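Local structure of decapping protein involved in mRNA degradation-Dcp1p (Saccharomyces cerevisiae, 1Q67) at residues V184-E189 with N213-I218. The protein is the Dcp1 subunit of the Dcp1–Dcp2 decapping complex, which removes the 7-methylguanine cap from mRNA and so commits the transcript to 5' to 3' decay. Numbering follows the deposited sequence.
Sequences VEVKDE and NIYELI
Strand 184-187 and helix 213-218 run nearly antiparallel, at 162° and with their axes 8.2 Å apart at closest approach, E185 and Y215 lying nearest each other along the backbones. No hydrogen bond links them; apolar packing centred on Y215 does. Beta-branched V186, well suited to a strand, presses one methyl, CG2, against Y215 at 3.4 Å from CB and close to CG, where the ring joins its stem. With CG anti to the backbone N (chi1 161°), the long flat ring reaches along the strand backbone: CE1 sits 3.8 Å from E185 CA, and V184 O meets the ring at its edge, 3.5 Å from CE1. V184 turns its branches to the helix, CG2 lying 4.0 Å from Y215 CD1, while the valine also packs on I218, whose apolar chain suits the buried side of the helix. Were Y215 replaced by an alanine, the ring carbons beside V184 CG2 and V186 CG2 would be lost, probably opening a gap between helix and strand. The helix thus packs against an edge strand, 183-187, of the five-stranded sheet, while I214 and I218 reach strands 190-194 and 64-70, one in each sheet of this PH-clan domain.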
ATOM      1  N   VAL B 184     -10.784  18.255   2.372  1.00 38.38           N
ATOM      2  CA  VAL B 184      -9.492  17.669   2.693  1.00 39.96           C
ATOM      3  C   VAL B 184      -9.016  18.099   4.066  1.00 40.88           C
ATOM      4  O   VAL B 184      -9.260  19.222   4.495  1.00 41.00           O
ATOM      5  CB  VAL B 184      -8.390  18.057   1.671  1.00 40.69           C
ATOM      6  CG1 VAL B 184      -8.704  17.440   0.331  1.00 45.00           C
ATOM      7  CG2 VAL B 184      -8.277  19.586   1.549  1.00 38.89           C
ATOM      8  N   GLU B 185      -8.327  17.189   4.743  1.00 42.48           N
ATOM      9  CA  GLU B 185      -7.786  17.454   6.063  1.00 45.11           C
ATOM     10  C   GLU B 185      -6.643  16.489   6.317  1.00 45.21           C
ATOM     11  O   GLU B 185      -6.498  15.474   5.636  1.00 44.18           O
ATOM     12  CB  GLU B 185      -8.853  17.245   7.139  1.00 47.38           C
ATOM     13  CG  GLU B 185      -9.219  15.790   7.359  1.00 54.40           C
ATOM     14  CD  GLU B 185     -10.281  15.598   8.427  1.00 58.92           C
ATOM     15  OE1 GLU B 185     -10.077  16.072   9.569  1.00 62.25           O
ATOM     16  OE2 GLU B 185     -11.322  14.969   8.126  1.00 60.84           O
ATOM     17  N   VAL B 186      -5.823  16.823   7.298  1.00 46.05           N
ATOM     18  CA  VAL B 186      -4.722  15.976   7.675  1.00 46.88           C
ATOM     19  C   VAL B 186      -5.009  15.538   9.098  1.00 48.29           C
ATOM     20  O   VAL B 186      -5.178  16.366   9.989  1.00 48.03           O
ATOM     21  CB  VAL B 186      -3.385  16.725   7.637  1.00 47.31           C
ATOM     22  CG1 VAL B 186      -2.281  15.836   8.196  1.00 47.89           C
ATOM     23  CG2 VAL B 186      -3.060  17.125   6.213  1.00 46.95           C
ATOM     24  N   LYS B 187      -5.092  14.231   9.302  1.00 50.93           N
ATOM     25  CA  LYS B 187      -5.350  13.691  10.625  1.00 52.94           C
ATOM     26  C   LYS B 187      -4.220  12.731  10.951  1.00 52.87           C
ATOM     27  O   LYS B 187      -4.162  11.606  10.444  1.00 51.62           O
ATOM     28  CB  LYS B 187      -6.701  12.978  10.651  1.00 53.87           C
ATOM     29  CG  LYS B 187      -7.283  12.817  12.044  1.00 56.67           C
ATOM     30  CD  LYS B 187      -8.794  12.636  11.976  1.00 58.84           C
ATOM     31  CE  LYS B 187      -9.466  13.852  11.347  1.00 58.81           C
ATOM     32  NZ  LYS B 187     -10.939  13.662  11.172  1.00 61.53           N
ATOM     33  N   ASP B 188      -3.313  13.207  11.793  1.00 55.01           N
ATOM     34  CA  ASP B 188      -2.143  12.448  12.202  1.00 57.30           C
ATOM     35  C   ASP B 188      -1.296  12.087  10.982  1.00 56.72           C
ATOM     36  O   ASP B 188      -0.652  12.957  10.395  1.00 56.96           O
ATOM     37  CB  ASP B 188      -2.552  11.179  12.963  1.00 60.07           C
ATOM     38  CG  ASP B 188      -1.401  10.588  13.769  1.00 64.67           C
ATOM     39  OD1 ASP B 188      -0.860  11.294  14.655  1.00 64.70           O
ATOM     40  OD2 ASP B 188      -1.033   9.417  13.520  1.00 68.41           O
ATOM     41  N   GLU B 189      -1.314  10.820  10.584  1.00 55.67           N
ATOM     42  CA  GLU B 189      -0.511  10.375   9.447  1.00 55.48           C
ATOM     43  C   GLU B 189      -1.255  10.335   8.111  1.00 52.66           C
ATOM     44  O   GLU B 189      -0.635  10.192   7.059  1.00 53.16           O
ATOM     45  CB  GLU B 189       0.057   8.981   9.736  1.00 59.42           C
ATOM     46  CG  GLU B 189       0.761   8.854  11.080  1.00 63.55           C
ATOM     47  CD  GLU B 189       0.991   7.407  11.477  1.00 67.22           C
ATOM     48  OE1 GLU B 189       1.754   6.706  10.774  1.00 68.56           O
ATOM     49  OE2 GLU B 189       0.399   6.964  12.491  1.00 68.59           O
ATOM     50  N   ASN B 213       2.000  19.340   2.177  1.00 41.35           N
ATOM     51  CA  ASN B 213       2.000  19.940   0.851  1.00 41.31           C
ATOM     52  C   ASN B 213       0.829  19.499  -0.025  1.00 40.79           C
ATOM     53  O   ASN B 213       0.298  20.298  -0.792  1.00 41.15           O
ATOM     54  CB  ASN B 213       3.318  19.638   0.138  1.00 45.68           C
ATOM     55  CG  ASN B 213       4.481  20.401   0.733  1.00 49.48           C
ATOM     56  OD1 ASN B 213       4.654  20.437   1.952  1.00 54.98           O
ATOM     57  ND2 ASN B 213       5.289  21.017  -0.122  1.00 53.39           N
ATOM     58  N   ILE B 214       0.424  18.235   0.072  1.00 38.56           N
ATOM     59  CA  ILE B 214      -0.686  17.763  -0.743  1.00 38.12           C
ATOM     60  C   ILE B 214      -1.978  18.360  -0.177  1.00 37.23           C
ATOM     61  O   ILE B 214      -2.881  18.739  -0.918  1.00 33.87           O
ATOM     62  CB  ILE B 214      -0.769  16.206  -0.766  1.00 37.96           C
ATOM     63  CG1 ILE B 214      -1.571  15.759  -1.987  1.00 43.11           C
ATOM     64  CG2 ILE B 214      -1.475  15.676   0.476  1.00 39.12           C
ATOM     65  CD1 ILE B 214      -1.733  14.252  -2.114  1.00 45.79           C
ATOM     66  N   TYR B 215      -2.045  18.453   1.146  1.00 37.48           N
ATOM     67  CA  TYR B 215      -3.203  19.024   1.816  1.00 38.73           C
ATOM     68  C   TYR B 215      -3.381  20.480   1.371  1.00 38.58           C
ATOM     69  O   TYR B 215      -4.488  20.923   1.065  1.00 36.58           O
ATOM     70  CB  TYR B 215      -3.001  18.967   3.336  1.00 40.26           C
ATOM     71  CG  TYR B 215      -3.901  19.913   4.097  1.00 42.95           C
ATOM     72  CD1 TYR B 215      -5.278  19.704   4.161  1.00 42.09           C
ATOM     73  CD2 TYR B 215      -3.380  21.057   4.696  1.00 45.16           C
ATOM     74  CE1 TYR B 215      -6.114  20.615   4.799  1.00 44.39           C
ATOM     75  CE2 TYR B 215      -4.204  21.976   5.334  1.00 46.36           C
ATOM     76  CZ  TYR B 215      -5.568  21.752   5.380  1.00 46.09           C
ATOM     77  OH  TYR B 215      -6.384  22.688   5.973  1.00 47.63           O
ATOM     78  N   GLU B 216      -2.272  21.210   1.330  1.00 38.93           N
ATOM     79  CA  GLU B 216      -2.271  22.617   0.938  1.00 40.25           C
ATOM     80  C   GLU B 216      -2.669  22.797  -0.527  1.00 39.10           C
ATOM     81  O   GLU B 216      -3.417  23.715  -0.871  1.00 37.84           O
ATOM     82  CB  GLU B 216      -0.878  23.217   1.159  1.00 44.31           C
ATOM     83  CG  GLU B 216      -0.870  24.527   1.914  1.00 51.91           C
ATOM     84  CD  GLU B 216      -1.029  24.335   3.402  1.00 56.10           C
ATOM     85  OE1 GLU B 216      -0.131  23.710   4.003  1.00 60.79           O
ATOM     86  OE2 GLU B 216      -2.042  24.804   3.969  1.00 58.18           O
ATOM     87  N   LEU B 217      -2.159  21.929  -1.397  1.00 35.82           N
ATOM     88  CA  LEU B 217      -2.494  22.014  -2.810  1.00 34.31           C
ATOM     89  C   LEU B 217      -3.974  21.720  -3.072  1.00 32.91           C
ATOM     90  O   LEU B 217      -4.644  22.468  -3.777  1.00 33.94           O
ATOM     91  CB  LEU B 217      -1.630  21.050  -3.625  1.00 33.00           C
ATOM     92  CG  LEU B 217      -2.016  20.904  -5.099  1.00 34.62           C
ATOM     93  CD1 LEU B 217      -1.867  22.250  -5.799  1.00 31.57           C
ATOM     94  CD2 LEU B 217      -1.128  19.849  -5.765  1.00 34.19           C
ATOM     95  N   ILE B 218      -4.490  20.633  -2.514  1.00 32.11           N
ATOM     96  CA  ILE B 218      -5.886  20.295  -2.744  1.00 34.79           C
ATOM     97  C   ILE B 218      -6.818  21.365  -2.181  1.00 34.69           C
ATOM     98  O   ILE B 218      -7.820  21.722  -2.802  1.00 37.37           O
ATOM     99  CB  ILE B 218      -6.247  18.933  -2.128  1.00 34.28           C
ATOM    100  CG1 ILE B 218      -5.416  17.830  -2.797  1.00 34.26           C
ATOM    101  CG2 ILE B 218      -7.738  18.662  -2.318  1.00 33.42           C
ATOM    102  CD1 ILE B 218      -5.537  16.479  -2.122  1.00 33.72           C
TER